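Side-chain contacts in cystatin-2 (Ornithodoros moubata, PDB 3L0R), which inhibits cysteine proteinases of broad range, among them mammalian cathepsins L, S, B, C and H, as a secreted salivary cystatin of the soft tick: residues E19-A24 against L56-S61; A90-V95 against N99-T104; F23-Q28 against D36-V41. One frame throughout, in Å; residues are numbered along the deposited sequence.

Contact 1: E19-A24 against L56-S61; sequences ELAHFA and LTIEIS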
# COMPACT_ATOMS: atom_id res chain seq x y z
N GLU A 19 -0.08 7.56 0.21
CA GLU A 19 -0.73 7.41 1.49
C GLU A 19 -1.41 6.03 1.64
O GLU A 19 -1.26 5.35 2.66
CB GLU A 19 -1.75 8.54 1.66
CG GLU A 19 -2.15 8.87 3.10
CD GLU A 19 -2.72 10.28 3.25
OE1 GLU A 19 -3.24 10.60 4.34
OE2 GLU A 19 -2.63 11.08 2.28
N LEU A 20 -2.13 5.63 0.60
CA LEU A 20 -2.85 4.36 0.60
C LEU A 20 -1.88 3.16 0.57
O LEU A 20 -2.14 2.13 1.20
CB LEU A 20 -3.84 4.30 -0.58
CG LEU A 20 -5.14 5.09 -0.44
CD1 LEU A 20 -5.70 5.39 -1.82
CD2 LEU A 20 -6.19 4.39 0.39
N ALA A 21 -0.78 3.33 -0.17
CA ALA A 21 0.26 2.31 -0.28
C ALA A 21 0.89 2.04 1.07
O ALA A 21 1.08 0.88 1.45
CB ALA A 21 1.30 2.71 -1.30
N HIS A 22 1.16 3.09 1.82
CA HIS A 22 1.68 2.94 3.16
C HIS A 22 0.68 2.27 4.08
O HIS A 22 1.05 1.41 4.88
CB HIS A 22 2.06 4.30 3.72
CG HIS A 22 3.40 4.78 3.27
ND1 HIS A 22 4.58 4.20 3.70
CD2 HIS A 22 3.76 5.79 2.44
CE1 HIS A 22 5.60 4.84 3.16
NE2 HIS A 22 5.13 5.81 2.39
N PHE A 23 -0.59 2.65 3.96
CA PHE A 23 -1.65 2.04 4.75
C PHE A 23 -1.67 0.54 4.53
O PHE A 23 -1.72 -0.23 5.48
CB PHE A 23 -3.03 2.64 4.41
CG PHE A 23 -4.18 1.80 4.90
CD1 PHE A 23 -4.55 1.81 6.25
CD2 PHE A 23 -4.86 0.96 4.02
CE1 PHE A 23 -5.59 1.01 6.71
CE2 PHE A 23 -5.90 0.14 4.47
CZ PHE A 23 -6.27 0.17 5.81
N ALA A 24 -1.60 0.12 3.28
CA ALA A 24 -1.71 -1.29 2.93
C ALA A 24 -0.46 -2.06 3.36
O ALA A 24 -0.54 -3.22 3.80
CB ALA A 24 -1.96 -1.44 1.44
N LEU A 56 -3.02 -0.84 -6.38
CA LEU A 56 -1.69 -0.24 -6.39
C LEU A 56 -0.61 -1.29 -6.62
O LEU A 56 -0.51 -2.28 -5.87
CB LEU A 56 -1.43 0.51 -5.09
CG LEU A 56 -2.64 1.24 -4.45
CD1 LEU A 56 -2.33 1.59 -3.02
CD2 LEU A 56 -3.07 2.49 -5.25
N THR A 57 0.17 -1.07 -7.68
CA THR A 57 1.36 -1.81 -7.97
C THR A 57 2.51 -0.97 -7.39
O THR A 57 2.76 0.18 -7.79
CB THR A 57 1.51 -2.06 -9.49
OG1 THR A 57 0.29 -2.62 -10.00
CG2 THR A 57 2.65 -3.03 -9.80
N ILE A 58 3.18 -1.54 -6.39
CA ILE A 58 4.17 -0.83 -5.60
C ILE A 58 5.42 -1.66 -5.42
O ILE A 58 5.39 -2.89 -5.52
CB ILE A 58 3.62 -0.45 -4.20
CG1 ILE A 58 3.57 -1.68 -3.30
CG2 ILE A 58 2.24 0.27 -4.33
CD1 ILE A 58 2.53 -1.62 -2.18
N GLU A 59 6.53 -0.97 -5.17
CA GLU A 59 7.74 -1.62 -4.71
C GLU A 59 7.92 -1.41 -3.23
O GLU A 59 7.80 -0.30 -2.71
CB GLU A 59 8.96 -1.12 -5.48
CG GLU A 59 8.97 -1.67 -6.88
CD GLU A 59 10.03 -1.04 -7.75
OE1 GLU A 59 10.73 -0.12 -7.27
OE2 GLU A 59 10.14 -1.47 -8.92
N ILE A 60 8.18 -2.52 -2.54
CA ILE A 60 8.34 -2.50 -1.09
C ILE A 60 9.73 -2.96 -0.68
O ILE A 60 10.45 -3.59 -1.46
CB ILE A 60 7.24 -3.32 -0.36
CG1 ILE A 60 7.47 -4.83 -0.52
CG2 ILE A 60 5.84 -2.86 -0.81
CD1 ILE A 60 6.64 -5.70 0.41
N SER A 61 10.07 -2.65 0.57
CA SER A 61 11.40 -2.94 1.11
C SER A 61 11.26 -2.94 2.62
O SER A 61 10.51 -2.14 3.16
CB SER A 61 12.39 -1.84 0.70
OG SER A 61 13.72 -2.34 0.66
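Leu20 is the first residue of the helix to meet strand 52-66, and it does so with the root of its side chain: CB of Leu20 lies 3.9 Å from CD1 of Leu56. Its branched end continues past this point to pack on Lys101 of strand 100-108, so a long aliphatic residue serves two strands from one position. Ala21 comes next and takes the closest approach. CD1 of Leu56 rests against the backbone here, 3.7 Å from N of Ala21, while the methyl CB of Ala21 lies 4.0 Å from CG2 of Ile58. The alanine therefore has a leucine methyl and an isoleucine methyl about its small surface, and a side chain ending at CB lets the strand come near: the CA atoms of Ala21 and Leu56 are 6.9 Å apart. Leu56 and Ile58, two residues apart on the strand, both point toward the helix. In Ile58 the first torsion (chi1 75°) sets CG1 between the backbone N and the carbonyl carbon, and it is the other branch, CG2, that meets Ala21. Ala24, one turn on from Leu20, also directs its CB toward the strand but stays clear of it; its methyl packs on Ile92 of strand 86-95 instead, and its N bonds to O of Leu20 in the regular helical pattern. No hydrogen bond spans the two segments; buried aliphatic groups join them, as suits a place near the centre of the molecule. The axes of the two segments pass 9.7 Å apart at an angle of 74°, so the helix lies across the strand. A single helix gripped in this way by an antiparallel sheet wrapped around it is the hallmark of the cystatin fold.

Contact 2: A90-V95 against N99-T104; sequences AVIYHV and NQKSVT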
# COMPACT_ATOMS: atom_id res chain seq x y z
N ALA A 90 -1.45 -4.31 -4.29
CA ALA A 90 -2.38 -4.12 -3.18
C ALA A 90 -3.72 -3.58 -3.66
O ALA A 90 -3.78 -2.60 -4.43
CB ALA A 90 -1.78 -3.20 -2.13
N VAL A 91 -4.80 -4.23 -3.22
CA VAL A 91 -6.15 -3.74 -3.45
C VAL A 91 -6.75 -3.31 -2.11
O VAL A 91 -6.84 -4.11 -1.17
CB VAL A 91 -7.06 -4.76 -4.17
CG1 VAL A 91 -8.44 -4.15 -4.44
CG2 VAL A 91 -6.42 -5.23 -5.49
N ILE A 92 -7.11 -2.02 -2.07
CA ILE A 92 -7.80 -1.39 -0.94
C ILE A 92 -9.22 -1.04 -1.35
O ILE A 92 -9.44 -0.38 -2.38
CB ILE A 92 -7.10 -0.06 -0.47
CG1 ILE A 92 -5.70 -0.33 0.04
CG2 ILE A 92 -7.91 0.65 0.64
CD1 ILE A 92 -4.65 0.02 -0.93
N TYR A 93 -10.15 -1.51 -0.52
CA TYR A 93 -11.56 -1.19 -0.58
C TYR A 93 -11.86 -0.07 0.42
O TYR A 93 -11.59 -0.21 1.62
CB TYR A 93 -12.34 -2.44 -0.21
CG TYR A 93 -13.82 -2.32 -0.40
CD1 TYR A 93 -14.36 -1.80 -1.56
CD2 TYR A 93 -14.70 -2.74 0.58
CE1 TYR A 93 -15.72 -1.69 -1.75
CE2 TYR A 93 -16.06 -2.64 0.40
CZ TYR A 93 -16.56 -2.11 -0.78
OH TYR A 93 -17.91 -2.00 -0.98
N HIS A 94 -12.41 1.04 -0.10
CA HIS A 94 -12.72 2.23 0.69
C HIS A 94 -14.23 2.51 0.67
O HIS A 94 -14.83 2.62 -0.40
CB HIS A 94 -11.95 3.44 0.13
CG HIS A 94 -12.05 4.69 0.97
ND1 HIS A 94 -11.89 5.96 0.44
CD2 HIS A 94 -12.26 4.87 2.29
CE1 HIS A 94 -12.01 6.86 1.39
NE2 HIS A 94 -12.23 6.23 2.53
N VAL A 95 -14.84 2.60 1.85
CA VAL A 95 -16.22 3.05 1.97
C VAL A 95 -16.20 4.40 2.69
O VAL A 95 -16.27 4.45 3.93
CB VAL A 95 -17.08 2.01 2.72
CG1 VAL A 95 -18.54 2.49 2.87
CG2 VAL A 95 -17.00 0.67 2.01
N ASN A 99 -15.99 5.69 6.66
CA ASN A 99 -14.60 5.87 7.06
C ASN A 99 -13.89 4.54 7.20
O ASN A 99 -13.15 4.33 8.15
CB ASN A 99 -14.51 6.62 8.40
CG ASN A 99 -14.93 8.06 8.29
OD1 ASN A 99 -16.08 8.41 8.57
ND2 ASN A 99 -13.99 8.92 7.90
N GLN A 100 -14.16 3.63 6.26
CA GLN A 100 -13.56 2.30 6.32
C GLN A 100 -12.72 1.97 5.11
O GLN A 100 -13.16 2.17 3.97
CB GLN A 100 -14.61 1.23 6.55
CG GLN A 100 -14.69 0.85 7.99
CD GLN A 100 -15.72 -0.20 8.25
OE1 GLN A 100 -15.49 -1.39 7.96
NE2 GLN A 100 -16.87 0.20 8.82
N LYS A 101 -11.52 1.50 5.40
CA LYS A 101 -10.56 1.00 4.42
C LYS A 101 -10.18 -0.40 4.86
O LYS A 101 -9.88 -0.64 6.03
CB LYS A 101 -9.30 1.88 4.37
CG LYS A 101 -9.51 3.25 3.80
CD LYS A 101 -8.17 3.94 3.52
CE LYS A 101 -7.74 4.95 4.61
NZ LYS A 101 -8.16 6.39 4.33
N SER A 102 -10.20 -1.34 3.93
CA SER A 102 -9.71 -2.67 4.20
C SER A 102 -8.81 -3.13 3.06
O SER A 102 -8.92 -2.67 1.92
CB SER A 102 -10.85 -3.65 4.43
OG SER A 102 -12.01 -3.26 3.74
N VAL A 103 -7.87 -4.02 3.38
CA VAL A 103 -6.98 -4.53 2.35
C VAL A 103 -7.65 -5.77 1.81
O VAL A 103 -7.72 -6.81 2.50
CB VAL A 103 -5.59 -4.81 2.92
CG1 VAL A 103 -4.67 -5.31 1.81
CG2 VAL A 103 -5.03 -3.54 3.56
N THR A 104 -8.18 -5.66 0.59
CA THR A 104 -8.83 -6.81 -0.05
C THR A 104 -7.82 -7.93 -0.33
O THR A 104 -8.11 -9.10 -0.08
CB THR A 104 -9.53 -6.40 -1.34
OG1 THR A 104 -10.44 -5.34 -1.04
CG2 THR A 104 -10.31 -7.57 -1.92
O HOH W 1 -13.52 -1.18 3.87
O HOH W 2 -11.77 7.69 5.60
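His94 and Lys101 lie side by side and point the same way, a non-hydrogen-bonded pair of the antiparallel hairpin of strands 86-95 and 100-108. The imidazole is turned so that its CD2 edge meets the neighbouring strand: CD2 of His94 is 3.3 Å from O of Gln100, which sits in the ring plane. The same CD2 comes 3.5 Å from CG of Lys101, so the root of the lysine chain, at CG, packs obliquely against the ring. CG of the histidine stands opposite its own backbone N (chi1 -172°), which brings the ring beside strand 100-108. A leucine here, with no flat C-H edge, would probably leave the Gln100 carbonyl without its in-plane CD2 neighbour and pack less closely on CG of Lys101. Ile92 and Val103 share that face, which looks toward helix 15-25; the side chains of Ile92 and Lys101 cross at an angle, CG2 of Ile92 4.2 Å from CB of Lys101.

On the other face Tyr93 makes its nearest side-chain approach through CB, 3.6 Å from OG1 of Thr104, with OG of Ser102 at the ring's edge. CG1 of Val91 packs against CB of Thr104. Tyr93 and Ser102 form a hydrogen-bonded pair, N of Ser102 reaching O of Tyr93 at 2.9 Å in the carbonyl plane. One water also donates to O of Tyr93 and bonds to OG of Ser102; a serine suits this exposed edge strand because its short hydroxyl can share a water with the Tyr93 carbonyl. Near the turn a G1 beta bulge sets Asn99 and Gln100 together against Val95; Asn99 has the left-handed backbone (phi 61°) which asparagine tolerates well.

NE2 of His94 and NZ of Lys101 are 4.5 Å apart without touching, a nearness that would probably make protonation of the imidazole less easy.

Contact 3: F23-Q28 against D36-V41; sequences FATSSQ and DTVVTV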
# COMPACT_ATOMS: atom_id res chain seq x y z
N PHE A 23 -0.59 2.65 3.96
CA PHE A 23 -1.65 2.04 4.75
C PHE A 23 -1.67 0.54 4.53
O PHE A 23 -1.72 -0.23 5.48
CB PHE A 23 -3.03 2.64 4.41
CG PHE A 23 -4.18 1.80 4.90
CD1 PHE A 23 -4.55 1.81 6.25
CD2 PHE A 23 -4.86 0.96 4.02
CE1 PHE A 23 -5.59 1.01 6.71
CE2 PHE A 23 -5.90 0.14 4.47
CZ PHE A 23 -6.27 0.17 5.81
N ALA A 24 -1.60 0.12 3.28
CA ALA A 24 -1.71 -1.29 2.93
C ALA A 24 -0.46 -2.06 3.36
O ALA A 24 -0.54 -3.22 3.80
CB ALA A 24 -1.96 -1.44 1.44
N THR A 25 0.70 -1.42 3.23
CA THR A 25 1.98 -2.08 3.51
C THR A 25 2.23 -2.20 5.01
O THR A 25 2.68 -3.26 5.49
CB THR A 25 3.12 -1.32 2.80
OG1 THR A 25 2.91 -1.43 1.38
CG2 THR A 25 4.49 -1.90 3.14
N SER A 26 1.95 -1.13 5.74
CA SER A 26 2.16 -1.07 7.19
C SER A 26 1.32 -2.16 7.88
O SER A 26 1.52 -2.52 9.04
CB SER A 26 1.73 0.31 7.69
OG SER A 26 0.31 0.47 7.75
N SER A 27 0.39 -2.69 7.11
CA SER A 27 -0.65 -3.50 7.63
C SER A 27 -0.27 -4.99 7.48
O SER A 27 -0.95 -5.87 8.00
CB SER A 27 -1.89 -3.13 6.83
OG SER A 27 -2.96 -3.91 7.21
N GLN A 28 0.84 -5.24 6.77
CA GLN A 28 1.32 -6.59 6.48
C GLN A 28 2.37 -7.00 7.51
O GLN A 28 3.56 -6.75 7.31
CB GLN A 28 1.92 -6.64 5.06
CG GLN A 28 0.95 -6.21 3.97
CD GLN A 28 -0.38 -6.93 4.09
OE1 GLN A 28 -0.42 -8.16 4.14
NE2 GLN A 28 -1.47 -6.17 4.13
N ASP A 36 7.44 -3.69 6.67
CA ASP A 36 7.85 -3.35 5.31
C ASP A 36 7.37 -1.94 5.05
O ASP A 36 6.41 -1.45 5.68
CB ASP A 36 7.24 -4.31 4.28
CG ASP A 36 7.82 -5.71 4.36
OD1 ASP A 36 9.03 -5.89 4.65
OD2 ASP A 36 7.04 -6.65 4.11
N THR A 37 8.02 -1.27 4.10
CA THR A 37 7.58 0.07 3.73
C THR A 37 7.57 0.24 2.21
O THR A 37 8.05 -0.62 1.46
CB THR A 37 8.44 1.17 4.43
OG1 THR A 37 7.86 2.45 4.19
CG2 THR A 37 9.90 1.14 3.92
N VAL A 38 7.03 1.37 1.77
CA VAL A 38 6.94 1.68 0.37
C VAL A 38 8.18 2.41 -0.13
O VAL A 38 8.63 3.38 0.48
CB VAL A 38 5.68 2.51 0.08
CG1 VAL A 38 5.58 2.84 -1.42
CG2 VAL A 38 4.46 1.77 0.52
N VAL A 39 8.73 1.93 -1.24
CA VAL A 39 9.81 2.57 -1.93
C VAL A 39 9.22 3.37 -3.08
O VAL A 39 9.57 4.53 -3.29
CB VAL A 39 10.83 1.53 -2.47
CG1 VAL A 39 11.93 2.18 -3.32
CG2 VAL A 39 11.46 0.78 -1.31
N THR A 40 8.32 2.75 -3.84
CA THR A 40 7.74 3.43 -5.00
C THR A 40 6.34 2.93 -5.35
O THR A 40 6.00 1.79 -5.08
CB THR A 40 8.72 3.43 -6.23
OG1 THR A 40 8.00 3.52 -7.45
CG2 THR A 40 9.56 2.18 -6.28
N VAL A 41 5.52 3.83 -5.90
CA VAL A 41 4.20 3.51 -6.44
C VAL A 41 4.34 3.51 -7.96
O VAL A 41 4.50 4.58 -8.57
CB VAL A 41 3.11 4.55 -6.00
CG1 VAL A 41 1.69 4.15 -6.50
CG2 VAL A 41 3.09 4.71 -4.48
O HOH W 3 4.74 -4.34 6.90
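In the cystatin fold the C-terminal end of the central helix packs on strand 34-48, and here Thr25 makes that join against Asp36, Thr37 and Val38. A branched residue with one methyl and one hydroxyl fits a buried spot facing both backbone and side chains. With CG2 opposite the backbone N and OG1 beside it (chi1 -64°), the methyl is turned to the strand backbone: CG2 of Thr25 lies 3.2 Å from O of Asp36 and 3.7 Å from CA of Thr37. OG1 of Thr25 passes 3.7 Å from the methyl CG2 of Val38, while OG1 is also hydrogen-bonded with Tyr106 OH and with Ala21 O. No direct hydrogen bond joins the segments; a water does so, donating to O of Thr25 and to O of Gln28 and accepting from N of Asp36 at 2.8 Å. The carboxylate of Asp36 is held by Arg32. At the C-terminal end of the helical segment, Thr25 to Gln28 form a type I turn closed by N of Gln28 on O of Thr25. The Gln28 side chain curls back toward the helix, and its NE2 donates to O of Ala24 at 3.1 Å, with that oxygen in the plane of the amide.

In the fold
Contacts 1 and 3 are both buried, their centres about 4 Å apart, and both fasten helix 15-25 to the sheet, on the neighbouring strands 52-66 and 34-48. Contact 1 is apolar packing without a hydrogen bond across it; contact 3, nearer the helix end, mixes methyl packing with a bridging water. Contact 2 lies at the surface, its centre about 13 Å from that of contact 1, and joins two strands of a hairpin through backbone hydrogen bonds, with apolar and polar side chains mixed along it. It still meets the helix and the core: Ile92 CD1 packs on Leu56 CD1 at 3.5 Å, and Phe23 of the helix packs on Lys101 and Val103. The Pro-Trp loop that closes this hairpin is, in cystatins, part of the protease-binding edge.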